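PDB 3ESH: protein similar to metal-dependent hydrolase, which probably acts as a metal-dependent hydrolase of the metallo-beta-lactamase superfamily. Local coordinates for residues A[8-12]-A[90-94]; A[19-24]-A[41-46]; A[109-115]-A[151-156]; A[175-179]-A[191-195]. One frame throughout, in Å; residues are numbered along the deposited sequence.

Overall arrangement
From the N terminus the chain runs into strand 6-10, which with the residues just after it later meets helix 87-92 in contact 1, closing a loop of 77 residues. Within that loop lies the smaller closure of contact 2, where helix 20-24 rests on strand 43-47. Contacts 3 and 4 follow in series, and no two contacts cross. Contact 3 joins segment 109-115, with its short helix 111-114, to the loop 151-156, and contact 4 pairs the hairpin strands 177-181 and 190-196. Contacts 1 and 4 touch through I8 and I194, so the two large sheets meet there. Contacts 2 and 4 lie on opposite sides of the chain's centre, with centres about 30 Å apart.

Contact 1 (A[8-12]-A[90-94]); sequences IHYLN and DLANY
L11 and Y94 bury the most surface here, and D90 follows closely. The leucine pushes its two methyl groups toward helix 87-92: CD1 of L11 meets CD2 of L91 at 3.8 Å, while CD2 of L11 lies 4.1 Å from CB of D90 and approaches the Y94 ring obliquely, near CE1. The L11 and D90 side chains run past each other in opposite directions, which carries the carboxylate toward the backbone of L11 and N12, just past the strand. There OD2 of D90 takes a nearly straight but weak hydrogen bond from N of N12 (3.3 Å, 167°), and OD1 rests 3.6 Å from CB of N12. The aspartate thus touches N12 with both oxygens, but only one of them accepts the amide.

Farther along, Y94 turns its ring across H9. With its CG beside the backbone N (chi1 -57°), the tyrosine holds CE2 over the centre of the imidazole, 3.5 Å from CG of H9. The planes are inclined by 38°, so the pair is neither a parallel stack nor an edge-to-face one. OH of Y94 continues past the imidazole to lie 3.7 Å from CB of H9.

Strand 51-54 runs antiparallel beside strand 6-10, and its L52 supports both L11 and Y94 while its backbone bonds to that of H9. Helix 87-92 therefore packs on the outside of the mixed sheet, whereas I8 points elsewhere, toward I194 of the second sheet, as in the layered sandwich of the metallo-beta-lactamase fold.

Contact 2 (A[19-24]-A[41-46]); sequences DGGAMF and RNQINL
The F24 ring receives CD1 of I44 obliquely, at 4.2 Å from its CE1; H213 is stacked on it, and W32 meets it with only a small tilt between the planes. The second flat group is the carboxylate of D19. Its OD2 is reached on the anti side by N of A22 (3.2 Å), 17° out of the carboxylate plane, while OD1 accepts from N of K29 of a second subunit. With CG anti to the backbone N (chi1 -178°), D19 can cap its own helix.

This is an N-cap at the point where strand 15-19 passes straight into helix 20-24. D19 and Q43 form an antiparallel, non-hydrogen-bonded pair, the last step of a two-stranded sheet, and their side chains diverge. One residue on, N of G20 gives a short, almost straight hydrogen bond to O of N42 (2.6 Å, 175°), entering nearly along the carbonyl direction.

Beyond it the helix lies over the strand on apolar groups. CG2 of I44 sits 3.9 Å from CA of G20, and selenomethionine M23, bent at chi2 and chi3, meets L46 tip to tip, its CE 3.4 Å from CD1 of L46.

Contact 3 (A[109-115]-A[151-156]); sequences MHFDHAA and TYWDKN
This buried contact fits F111 and H110 against T151, Y152 and W153, joining the turn after strand 103-105 to the loop between helix 135-142 and strand 164-167. Residues 108-113 read HMHFDH, the HxHxDH motif that supplies metal ligands in the metallo-beta-lactamase superfamily; H110, with H185 and D206, may line such a site, although no metal is modelled.

The backbone brings CB of F111 over the six-membered ring of W153, a CH-pi contact of 3.4 Å to the ring centroid. With CG between N and C (chi1 84°), the phenyl ring has CG 3.4 Å from CZ2 of W153 and its edge toward CG2 of T151, 3.6 Å from CD1. The two rings are almost parallel (10°) but slid apart.

OG1 of T151 lies over one face of the H110 imidazole, 3.3 Å from CD2, while CE1 of Y152 meets its edge 3.5 Å from that CD2. The N156 amide lies along A115, ND2 3.6 Å from CA of A115. One water is within hydrogen-bonding distance of O of M109 (2.7 Å) and O of T151 (2.8 Å), and a second lies between O of A114 and O of N156; these may bridge the backbones, although not all bonds need form at once.

Helix 135-142 backs this assembly: E137 takes the hydroxyl of Y152 and the backbone N of M109, and F141 packs against M109, Y152 and N156.

Contact 4 (A[175-179]-A[191-195]); sequences PGIKM and IITIE
O of K178 is gripped twice by T193: by its backbone N at 3.0 Å, tilted 26° from the carbonyl plane, and more weakly by its OG1 at 3.3 Å. The hydroxyl can reach it because OG1 stands between the backbone N and the carbonyl carbon of T193 (chi1 55°), alongside CB of K178. The return bond, from N of K178 to O of T193, lies in the carbonyl plane and is also 3.0 Å long.

Strands 177-181 and 190-196 form a beta hairpin in one of the two mixed sheets expected of the metallo-beta-lactamase fold. Just ahead of strand 177-181, O of G176 extends the ladder by accepting from N of E195 (2.9 Å), a more bent bond at 143°.

I177, M179, I192 and I194 share one face. I177 and I194 lie side by side, CD1 of the first 3.6 Å from CG2 of the second, while the I177 side chain slants across that of I192, their CG2 atoms 3.9 Å apart. M179, a selenomethionine, runs beside I192 in the same direction. This face packs on I6, I8 and L105 of the other sheet.

On the reverse face T193 touches F240 of helix 226-242. The extended chain of K178 leads away from the strand pair and makes a long, weak ion pair with E172, whereas the carboxylate of E195 is held in a salt bridge by K200.

Contact 1 (A[8-12]-A[90-94])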
loop_
_atom_site.group_PDB
_atom_site.type_symbol
_atom_site.label_atom_id
_atom_site.label_comp_id
_atom_site.label_asym_id
_atom_site.label_seq_id
_atom_site.Cartn_x
_atom_site.Cartn_y
_atom_site.Cartn_z
ATOM N N ILE A 8 -18.489 36.339 -0.804
ATOM C CA ILE A 8 -18.841 35.050 -1.391
ATOM C C ILE A 8 -20.242 35.070 -1.999
ATOM O O ILE A 8 -21.176 35.524 -1.357
ATOM C CB ILE A 8 -18.800 33.929 -0.326
ATOM C CG1 ILE A 8 -17.388 33.789 0.255
ATOM C CG2 ILE A 8 -19.246 32.622 -0.939
ATOM C CD1 ILE A 8 -16.363 33.275 -0.726
ATOM N N HIS A 9 -20.379 34.577 -3.229
ATOM C CA HIS A 9 -21.670 34.519 -3.910
ATOM C C HIS A 9 -21.780 33.273 -4.768
ATOM O O HIS A 9 -20.794 32.582 -5.000
ATOM C CB HIS A 9 -21.880 35.730 -4.817
ATOM C CG HIS A 9 -21.849 37.039 -4.098
ATOM N ND1 HIS A 9 -20.722 37.829 -4.037
ATOM C CD2 HIS A 9 -22.798 37.676 -3.375
ATOM C CE1 HIS A 9 -20.977 38.898 -3.306
ATOM N NE2 HIS A 9 -22.229 38.831 -2.891
ATOM N N TYR A 10 -22.983 32.991 -5.247
ATOM C CA TYR A 10 -23.191 31.840 -6.107
ATOM C C TYR A 10 -23.592 32.296 -7.515
ATOM O O TYR A 10 -24.136 33.389 -7.691
ATOM C CB TYR A 10 -24.239 30.891 -5.500
ATOM C CG TYR A 10 -25.618 31.471 -5.304
ATOM C CD1 TYR A 10 -26.452 31.729 -6.394
ATOM C CD2 TYR A 10 -26.104 31.742 -4.026
ATOM C CE1 TYR A 10 -27.740 32.243 -6.212
ATOM C CE2 TYR A 10 -27.387 32.252 -3.832
ATOM C CZ TYR A 10 -28.203 32.502 -4.926
ATOM O OH TYR A 10 -29.475 33.008 -4.730
ATOM N N LEU A 11 -23.301 31.462 -8.511
ATOM C CA LEU A 11 -23.616 31.770 -9.898
ATOM C C LEU A 11 -24.431 30.630 -10.514
ATOM O O LEU A 11 -24.108 29.450 -10.338
ATOM C CB LEU A 11 -22.330 31.952 -10.693
ATOM C CG LEU A 11 -21.231 32.807 -10.073
ATOM C CD1 LEU A 11 -19.915 32.573 -10.817
ATOM C CD2 LEU A 11 -21.636 34.283 -10.109
ATOM N N ASN A 12 -25.478 30.994 -11.247
ATOM C CA ASN A 12 -26.357 30.031 -11.887
ATOM C C ASN A 12 -25.678 29.371 -13.090
ATOM O O ASN A 12 -25.775 29.865 -14.219
ATOM C CB ASN A 12 -27.626 30.739 -12.347
ATOM C CG ASN A 12 -28.757 29.788 -12.613
ATOM O OD1 ASN A 12 -28.590 28.784 -13.297
ATOM N ND2 ASN A 12 -29.931 30.100 -12.075
ATOM N N ASP A 90 -24.830 36.251 -14.842
ATOM C CA ASP A 90 -24.741 36.287 -13.381
ATOM C C ASP A 90 -23.497 37.046 -12.956
ATOM O O ASP A 90 -23.536 37.836 -12.019
ATOM C CB ASP A 90 -24.689 34.875 -12.795
ATOM C CG ASP A 90 -26.051 34.374 -12.348
ATOM O OD1 ASP A 90 -26.929 34.192 -13.213
ATOM O OD2 ASP A 90 -26.241 34.161 -11.131
ATOM N N LEU A 91 -22.389 36.804 -13.649
ATOM C CA LEU A 91 -21.138 37.481 -13.326
ATOM C C LEU A 91 -21.256 38.991 -13.510
ATOM O O LEU A 91 -20.691 39.767 -12.733
ATOM C CB LEU A 91 -20.002 36.933 -14.197
ATOM C CG LEU A 91 -19.374 35.607 -13.758
ATOM C CD1 LEU A 91 -18.311 35.167 -14.763
ATOM C CD2 LEU A 91 -18.753 35.780 -12.378
ATOM N N ALA A 92 -21.993 39.396 -14.543
ATOM C CA ALA A 92 -22.189 40.813 -14.829
ATOM C C ALA A 92 -22.824 41.509 -13.623
ATOM O O ALA A 92 -22.434 42.621 -13.268
ATOM C CB ALA A 92 -23.063 40.983 -16.058
ATOM N N ASN A 93 -23.791 40.842 -12.997
ATOM C CA ASN A 93 -24.474 41.384 -11.822
ATOM C C ASN A 93 -23.473 41.852 -10.762
ATOM O O ASN A 93 -23.843 42.578 -9.838
ATOM C CB ASN A 93 -25.407 40.337 -11.197
ATOM C CG ASN A 93 -26.504 39.883 -12.144
ATOM O OD1 ASN A 93 -27.174 40.704 -12.775
ATOM N ND2 ASN A 93 -26.703 38.566 -12.239
ATOM N N TYR A 94 -22.218 41.423 -10.896
ATOM C CA TYR A 94 -21.168 41.817 -9.962
ATOM C C TYR A 94 -20.091 42.631 -10.663
ATOM O O TYR A 94 -18.996 42.805 -10.133
ATOM C CB TYR A 94 -20.529 40.593 -9.294
ATOM C CG TYR A 94 -21.526 39.725 -8.564
ATOM C CD1 TYR A 94 -22.177 38.675 -9.219
ATOM C CD2 TYR A 94 -21.882 40.003 -7.246
ATOM C CE1 TYR A 94 -23.160 37.932 -8.579
ATOM C CE2 TYR A 94 -22.868 39.269 -6.598
ATOM C CZ TYR A 94 -23.506 38.238 -7.269
ATOM O OH TYR A 94 -24.511 37.537 -6.642
#

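Contact 2 (A[19-24]-A[41-46])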
loop_
_atom_site.group_PDB
_atom_site.type_symbol
_atom_site.label_atom_id
_atom_site.label_comp_id
_atom_site.label_asym_id
_atom_site.label_seq_id
_atom_site.Cartn_x
_atom_site.Cartn_y
_atom_site.Cartn_z
ATOM N N ASP A 19 -30.961 10.728 -10.264
ATOM C CA ASP A 19 -31.760 9.750 -9.528
ATOM C C ASP A 19 -31.479 9.829 -8.014
ATOM O O ASP A 19 -30.343 9.745 -7.586
ATOM C CB ASP A 19 -31.470 8.337 -10.044
ATOM C CG ASP A 19 -32.311 7.271 -9.346
ATOM O OD1 ASP A 19 -33.498 7.085 -9.711
ATOM O OD2 ASP A 19 -31.781 6.623 -8.407
ATOM N N GLY A 20 -32.536 9.995 -7.217
ATOM C CA GLY A 20 -32.374 10.087 -5.774
ATOM C C GLY A 20 -31.687 8.882 -5.153
ATOM O O GLY A 20 -30.804 9.025 -4.303
ATOM N N GLY A 21 -32.080 7.688 -5.583
ATOM C CA GLY A 21 -31.473 6.495 -5.032
ATOM C C GLY A 21 -29.965 6.494 -5.173
ATOM O O GLY A 21 -29.252 6.025 -4.295
ATOM N N ALA A 22 -29.478 7.024 -6.289
ATOM C CA ALA A 22 -28.043 7.060 -6.536
ATOM C C ALA A 22 -27.362 8.148 -5.714
ATOM O O ALA A 22 -26.184 8.024 -5.334
ATOM C CB ALA A 22 -27.771 7.273 -8.023
HETATM N N MSE A 23 -28.104 9.217 -5.441
HETATM C CA MSE A 23 -27.557 10.324 -4.654
HETATM C C MSE A 23 -27.581 10.046 -3.156
HETATM O O MSE A 23 -26.981 10.797 -2.391
HETATM C CB MSE A 23 -28.320 11.621 -4.928
HETATM C CG MSE A 23 -28.087 12.213 -6.282
HETATM SE SE MSE A 23 -26.267 12.872 -6.526
HETATM C CE MSE A 23 -26.303 14.232 -5.211
ATOM N N PHE A 24 -28.266 8.980 -2.734
ATOM C CA PHE A 24 -28.351 8.671 -1.304
ATOM C C PHE A 24 -27.888 7.273 -0.925
ATOM O O PHE A 24 -27.960 6.869 0.236
ATOM C CB PHE A 24 -29.773 8.914 -0.797
ATOM C CG PHE A 24 -30.118 10.366 -0.643
ATOM C CD1 PHE A 24 -30.954 11.000 -1.552
ATOM C CD2 PHE A 24 -29.593 11.103 0.414
ATOM C CE1 PHE A 24 -31.263 12.350 -1.412
ATOM C CE2 PHE A 24 -29.889 12.453 0.566
ATOM C CZ PHE A 24 -30.727 13.082 -0.347
ATOM N N ARG A 41 -40.089 10.454 -11.446
ATOM C CA ARG A 41 -39.026 9.634 -12.005
ATOM C C ARG A 41 -37.886 9.363 -11.034
ATOM O O ARG A 41 -36.803 8.963 -11.457
ATOM C CB ARG A 41 -38.467 10.287 -13.257
ATOM C CG ARG A 41 -39.504 10.639 -14.288
ATOM C CD ARG A 41 -38.804 11.074 -15.555
ATOM N NE ARG A 41 -39.713 11.686 -16.522
ATOM C CZ ARG A 41 -40.253 12.894 -16.382
ATOM N NH1 ARG A 41 -39.982 13.632 -15.302
ATOM N NH2 ARG A 41 -41.057 13.370 -17.332
ATOM N N ASN A 42 -38.128 9.585 -9.745
ATOM C CA ASN A 42 -37.133 9.344 -8.705
ATOM C C ASN A 42 -35.938 10.279 -8.806
ATOM O O ASN A 42 -34.903 10.054 -8.172
ATOM C CB ASN A 42 -36.629 7.898 -8.765
ATOM C CG ASN A 42 -36.153 7.387 -7.414
ATOM O OD1 ASN A 42 -35.269 6.529 -7.329
ATOM N ND2 ASN A 42 -36.753 7.906 -6.347
ATOM N N GLN A 43 -36.078 11.327 -9.604
ATOM C CA GLN A 43 -35.003 12.292 -9.784
ATOM C C GLN A 43 -35.161 13.448 -8.818
ATOM O O GLN A 43 -36.277 13.912 -8.601
ATOM C CB GLN A 43 -35.028 12.869 -11.202
ATOM C CG GLN A 43 -35.244 11.868 -12.329
ATOM C CD GLN A 43 -35.341 12.545 -13.691
ATOM O OE1 GLN A 43 -36.261 13.324 -13.945
ATOM N NE2 GLN A 43 -34.383 12.259 -14.569
ATOM N N ILE A 44 -34.054 13.912 -8.236
ATOM C CA ILE A 44 -34.099 15.066 -7.342
ATOM C C ILE A 44 -33.381 16.183 -8.085
ATOM O O ILE A 44 -32.484 15.918 -8.885
ATOM C CB ILE A 44 -33.409 14.814 -5.982
ATOM C CG1 ILE A 44 -31.900 14.692 -6.164
ATOM C CG2 ILE A 44 -34.022 13.573 -5.320
ATOM C CD1 ILE A 44 -31.114 14.691 -4.864
ATOM N N ASN A 45 -33.774 17.427 -7.830
ATOM C CA ASN A 45 -33.189 18.563 -8.516
ATOM C C ASN A 45 -31.898 19.050 -7.893
ATOM O O ASN A 45 -31.870 19.426 -6.720
ATOM C CB ASN A 45 -34.182 19.718 -8.573
ATOM C CG ASN A 45 -33.741 20.798 -9.523
ATOM O OD1 ASN A 45 -33.601 20.555 -10.722
ATOM N ND2 ASN A 45 -33.503 22.001 -8.997
ATOM N N LEU A 46 -30.834 19.065 -8.692
ATOM C CA LEU A 46 -29.533 19.502 -8.223
ATOM C C LEU A 46 -28.929 20.648 -9.015
ATOM O O LEU A 46 -28.393 20.448 -10.108
ATOM C CB LEU A 46 -28.531 18.346 -8.237
ATOM C CG LEU A 46 -28.729 17.143 -7.311
ATOM C CD1 LEU A 46 -27.689 16.111 -7.669
ATOM C CD2 LEU A 46 -28.609 17.551 -5.842
#

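Contact 3 (A[109-115]-A[151-156])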
loop_
_atom_site.group_PDB
_atom_site.type_symbol
_atom_site.label_atom_id
_atom_site.label_comp_id
_atom_site.label_asym_id
_atom_site.label_seq_id
_atom_site.Cartn_x
_atom_site.Cartn_y
_atom_site.Cartn_z
HETATM N N MSE A 109 -13.421 16.794 -11.376
HETATM C CA MSE A 109 -13.713 16.985 -12.803
HETATM C C MSE A 109 -14.926 16.292 -13.435
HETATM O O MSE A 109 -14.993 16.142 -14.656
HETATM C CB MSE A 109 -12.464 16.644 -13.619
HETATM C CG MSE A 109 -11.283 17.553 -13.357
HETATM SE SE MSE A 109 -11.548 19.423 -13.939
HETATM C CE MSE A 109 -11.838 18.997 -15.803
ATOM N N HIS A 110 -15.886 15.882 -12.612
ATOM C CA HIS A 110 -17.097 15.253 -13.140
ATOM C C HIS A 110 -17.806 16.286 -14.045
ATOM O O HIS A 110 -17.603 17.495 -13.889
ATOM C CB HIS A 110 -17.980 14.797 -11.976
ATOM C CG HIS A 110 -17.463 13.576 -11.282
ATOM N ND1 HIS A 110 -18.005 13.099 -10.110
ATOM C CD2 HIS A 110 -16.465 12.723 -11.606
ATOM C CE1 HIS A 110 -17.363 12.006 -9.745
ATOM N NE2 HIS A 110 -16.424 11.755 -10.635
ATOM N N PHE A 111 -18.623 15.821 -14.986
ATOM C CA PHE A 111 -19.277 16.733 -15.921
ATOM C C PHE A 111 -20.151 17.800 -15.265
ATOM O O PHE A 111 -20.176 18.945 -15.714
ATOM C CB PHE A 111 -20.103 15.956 -16.955
ATOM C CG PHE A 111 -21.482 15.598 -16.486
ATOM C CD1 PHE A 111 -21.712 14.424 -15.781
ATOM C CD2 PHE A 111 -22.556 16.447 -16.742
ATOM C CE1 PHE A 111 -22.996 14.095 -15.338
ATOM C CE2 PHE A 111 -23.842 16.137 -16.308
ATOM C CZ PHE A 111 -24.065 14.957 -15.604
ATOM N N ASP A 112 -20.864 17.431 -14.208
ATOM C CA ASP A 112 -21.723 18.385 -13.525
ATOM C C ASP A 112 -20.923 19.559 -12.951
ATOM O O ASP A 112 -21.492 20.566 -12.556
ATOM C CB ASP A 112 -22.540 17.681 -12.420
ATOM C CG ASP A 112 -21.696 16.750 -11.550
ATOM O OD1 ASP A 112 -20.965 15.902 -12.112
ATOM O OD2 ASP A 112 -21.778 16.854 -10.288
ATOM N N HIS A 113 -19.602 19.441 -12.937
ATOM C CA HIS A 113 -18.743 20.500 -12.404
ATOM C C HIS A 113 -17.792 21.123 -13.430
ATOM O O HIS A 113 -17.435 22.292 -13.311
ATOM C CB HIS A 113 -17.885 19.976 -11.234
ATOM C CG HIS A 113 -18.669 19.602 -10.005
ATOM N ND1 HIS A 113 -19.629 18.608 -10.000
ATOM C CD2 HIS A 113 -18.628 20.085 -8.743
ATOM C CE1 HIS A 113 -20.148 18.498 -8.789
ATOM N NE2 HIS A 113 -19.559 19.382 -8.007
ATOM N N ALA A 114 -17.395 20.350 -14.438
ATOM C CA ALA A 114 -16.432 20.833 -15.423
ATOM C C ALA A 114 -16.911 21.139 -16.844
ATOM O O ALA A 114 -16.167 21.716 -17.631
ATOM C CB ALA A 114 -15.270 19.860 -15.483
ATOM N N ALA A 115 -18.141 20.777 -17.181
ATOM C CA ALA A 115 -18.635 21.044 -18.534
ATOM C C ALA A 115 -18.585 22.519 -18.931
ATOM O O ALA A 115 -18.337 22.851 -20.094
ATOM C CB ALA A 115 -20.040 20.521 -18.691
ATOM N N THR A 151 -18.710 10.120 -16.558
ATOM C CA THR A 151 -18.713 11.537 -16.157
ATOM C C THR A 151 -17.469 12.329 -16.570
ATOM O O THR A 151 -17.517 13.550 -16.665
ATOM C CB THR A 151 -18.961 11.744 -14.630
ATOM O OG1 THR A 151 -18.107 10.885 -13.865
ATOM C CG2 THR A 151 -20.407 11.455 -14.292
ATOM N N TYR A 152 -16.357 11.644 -16.812
ATOM C CA TYR A 152 -15.145 12.313 -17.275
ATOM C C TYR A 152 -15.216 12.262 -18.793
ATOM O O TYR A 152 -15.048 11.199 -19.377
ATOM C CB TYR A 152 -13.897 11.583 -16.815
ATOM C CG TYR A 152 -13.661 11.646 -15.323
ATOM C CD1 TYR A 152 -13.733 12.852 -14.643
ATOM C CD2 TYR A 152 -13.294 10.512 -14.606
ATOM C CE1 TYR A 152 -13.442 12.931 -13.289
ATOM C CE2 TYR A 152 -12.990 10.584 -13.247
ATOM C CZ TYR A 152 -13.071 11.793 -12.597
ATOM O OH TYR A 152 -12.812 11.875 -11.245
ATOM N N TRP A 153 -15.473 13.407 -19.423
ATOM C CA TRP A 153 -15.614 13.461 -20.874
ATOM C C TRP A 153 -14.491 14.178 -21.585
ATOM O O TRP A 153 -14.075 15.251 -21.143
ATOM C CB TRP A 153 -16.916 14.169 -21.258
ATOM C CG TRP A 153 -18.158 13.713 -20.542
ATOM C CD1 TRP A 153 -18.391 12.487 -19.991
ATOM C CD2 TRP A 153 -19.379 14.443 -20.420
ATOM N NE1 TRP A 153 -19.681 12.406 -19.546
ATOM C CE2 TRP A 153 -20.314 13.596 -19.799
ATOM C CE3 TRP A 153 -19.777 15.738 -20.786
ATOM C CZ2 TRP A 153 -21.629 13.996 -19.531
ATOM C CZ3 TRP A 153 -21.080 16.134 -20.521
ATOM C CH2 TRP A 153 -21.990 15.261 -19.898
ATOM N N ASP A 154 -14.020 13.586 -22.688
ATOM C CA ASP A 154 -12.960 14.175 -23.514
ATOM C C ASP A 154 -13.496 15.523 -23.966
ATOM O O ASP A 154 -12.772 16.516 -24.051
ATOM C CB ASP A 154 -12.704 13.321 -24.765
ATOM C CG ASP A 154 -11.968 12.035 -24.459
ATOM O OD1 ASP A 154 -12.035 11.095 -25.278
ATOM O OD2 ASP A 154 -11.308 11.971 -23.405
ATOM N N LYS A 155 -14.794 15.527 -24.246
ATOM C CA LYS A 155 -15.499 16.706 -24.700
ATOM C C LYS A 155 -15.289 17.920 -23.789
ATOM O O LYS A 155 -15.567 19.047 -24.183
ATOM C CB LYS A 155 -16.981 16.371 -24.805
ATOM C CG LYS A 155 -17.841 17.479 -25.340
ATOM C CD LYS A 155 -19.207 16.948 -25.758
ATOM C CE LYS A 155 -20.014 16.429 -24.583
ATOM N NZ LYS A 155 -21.388 16.087 -25.029
ATOM N N ASN A 156 -14.786 17.682 -22.581
ATOM C CA ASN A 156 -14.547 18.741 -21.594
ATOM C C ASN A 156 -13.096 19.204 -21.492
ATOM O O ASN A 156 -12.750 19.952 -20.582
ATOM C CB ASN A 156 -15.017 18.291 -20.199
ATOM C CG ASN A 156 -16.537 18.250 -20.066
ATOM O OD1 ASN A 156 -17.060 17.696 -19.109
ATOM N ND2 ASN A 156 -17.246 18.844 -21.025
HETATM O O HOH W 1 -16.042 15.869 -17.101
HETATM O O HOH W 2 -15.396 21.512 -20.421
#

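Contact 4 (A[175-179]-A[191-195])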
loop_
_atom_site.group_PDB
_atom_site.type_symbol
_atom_site.label_atom_id
_atom_site.label_comp_id
_atom_site.label_asym_id
_atom_site.label_seq_id
_atom_site.Cartn_x
_atom_site.Cartn_y
_atom_site.Cartn_z
ATOM N N PRO A 175 -3.924 33.979 -0.270
ATOM C CA PRO A 175 -4.137 33.858 1.176
ATOM C C PRO A 175 -5.591 33.658 1.596
ATOM O O PRO A 175 -6.502 34.299 1.057
ATOM C CB PRO A 175 -3.540 35.159 1.716
ATOM C CG PRO A 175 -2.401 35.404 0.769
ATOM C CD PRO A 175 -3.074 35.146 -0.569
ATOM N N GLY A 176 -5.802 32.762 2.559
ATOM C CA GLY A 176 -7.148 32.511 3.042
ATOM C C GLY A 176 -7.924 31.399 2.342
ATOM O O GLY A 176 -8.878 30.849 2.908
ATOM N N ILE A 177 -7.534 31.068 1.117
ATOM C CA ILE A 177 -8.211 30.017 0.369
ATOM C C ILE A 177 -7.333 28.770 0.388
ATOM O O ILE A 177 -6.244 28.771 -0.175
ATOM C CB ILE A 177 -8.441 30.426 -1.091
ATOM C CG1 ILE A 177 -8.924 31.883 -1.173
ATOM C CG2 ILE A 177 -9.453 29.496 -1.730
ATOM C CD1 ILE A 177 -10.302 32.129 -0.631
ATOM N N LYS A 178 -7.805 27.706 1.036
ATOM C CA LYS A 178 -7.020 26.473 1.130
ATOM C C LYS A 178 -7.701 25.231 0.550
ATOM O O LYS A 178 -8.769 24.826 1.003
ATOM C CB LYS A 178 -6.631 26.204 2.591
ATOM C CG LYS A 178 -5.916 27.383 3.266
ATOM C CD LYS A 178 -5.344 27.014 4.629
ATOM C CE LYS A 178 -4.683 28.223 5.302
ATOM N NZ LYS A 178 -4.010 27.912 6.602
HETATM N N MSE A 179 -7.074 24.633 -0.457
HETATM C CA MSE A 179 -7.607 23.426 -1.091
HETATM C C MSE A 179 -7.026 22.213 -0.387
HETATM O O MSE A 179 -5.871 22.236 0.033
HETATM C CB MSE A 179 -7.222 23.401 -2.563
HETATM C CG MSE A 179 -7.766 24.584 -3.274
HETATM SE SE MSE A 179 -7.126 24.582 -5.067
HETATM C CE MSE A 179 -8.460 23.520 -5.847
ATOM N N ILE A 191 -11.715 19.502 -1.231
ATOM C CA ILE A 191 -12.619 20.397 -0.526
ATOM C C ILE A 191 -11.888 21.728 -0.394
ATOM O O ILE A 191 -10.672 21.775 -0.448
ATOM C CB ILE A 191 -12.991 19.858 0.877
ATOM C CG1 ILE A 191 -11.765 19.810 1.772
ATOM C CG2 ILE A 191 -13.573 18.451 0.758
ATOM C CD1 ILE A 191 -12.101 19.880 3.218
ATOM N N ILE A 192 -12.619 22.816 -0.215
ATOM C CA ILE A 192 -11.992 24.132 -0.116
ATOM C C ILE A 192 -12.486 24.910 1.102
ATOM O O ILE A 192 -13.673 24.885 1.433
ATOM C CB ILE A 192 -12.272 24.947 -1.409
ATOM C CG1 ILE A 192 -11.761 24.159 -2.623
ATOM C CG2 ILE A 192 -11.603 26.298 -1.337
ATOM C CD1 ILE A 192 -12.372 24.564 -3.955
ATOM N N THR A 193 -11.573 25.594 1.777
ATOM C CA THR A 193 -11.924 26.389 2.944
ATOM C C THR A 193 -11.557 27.851 2.704
ATOM O O THR A 193 -10.559 28.150 2.045
ATOM C CB THR A 193 -11.192 25.898 4.214
ATOM O OG1 THR A 193 -9.784 25.887 3.977
ATOM C CG2 THR A 193 -11.645 24.499 4.592
ATOM N N ILE A 194 -12.371 28.753 3.243
ATOM C CA ILE A 194 -12.150 30.185 3.103
ATOM C C ILE A 194 -12.083 30.811 4.491
ATOM O O ILE A 194 -12.952 30.566 5.322
ATOM C CB ILE A 194 -13.304 30.831 2.324
ATOM C CG1 ILE A 194 -13.635 29.979 1.104
ATOM C CG2 ILE A 194 -12.918 32.222 1.873
ATOM C CD1 ILE A 194 -14.844 30.440 0.332
ATOM N N GLU A 195 -11.054 31.613 4.742
ATOM C CA GLU A 195 -10.896 32.273 6.038
ATOM C C GLU A 195 -10.400 33.704 5.893
ATOM O O GLU A 195 -9.409 33.948 5.230
ATOM C CB GLU A 195 -9.924 31.493 6.922
ATOM C CG GLU A 195 -10.486 30.199 7.494
ATOM C CD GLU A 195 -9.430 29.356 8.220
ATOM O OE1 GLU A 195 -8.756 28.530 7.554
ATOM O OE2 GLU A 195 -9.267 29.527 9.451
#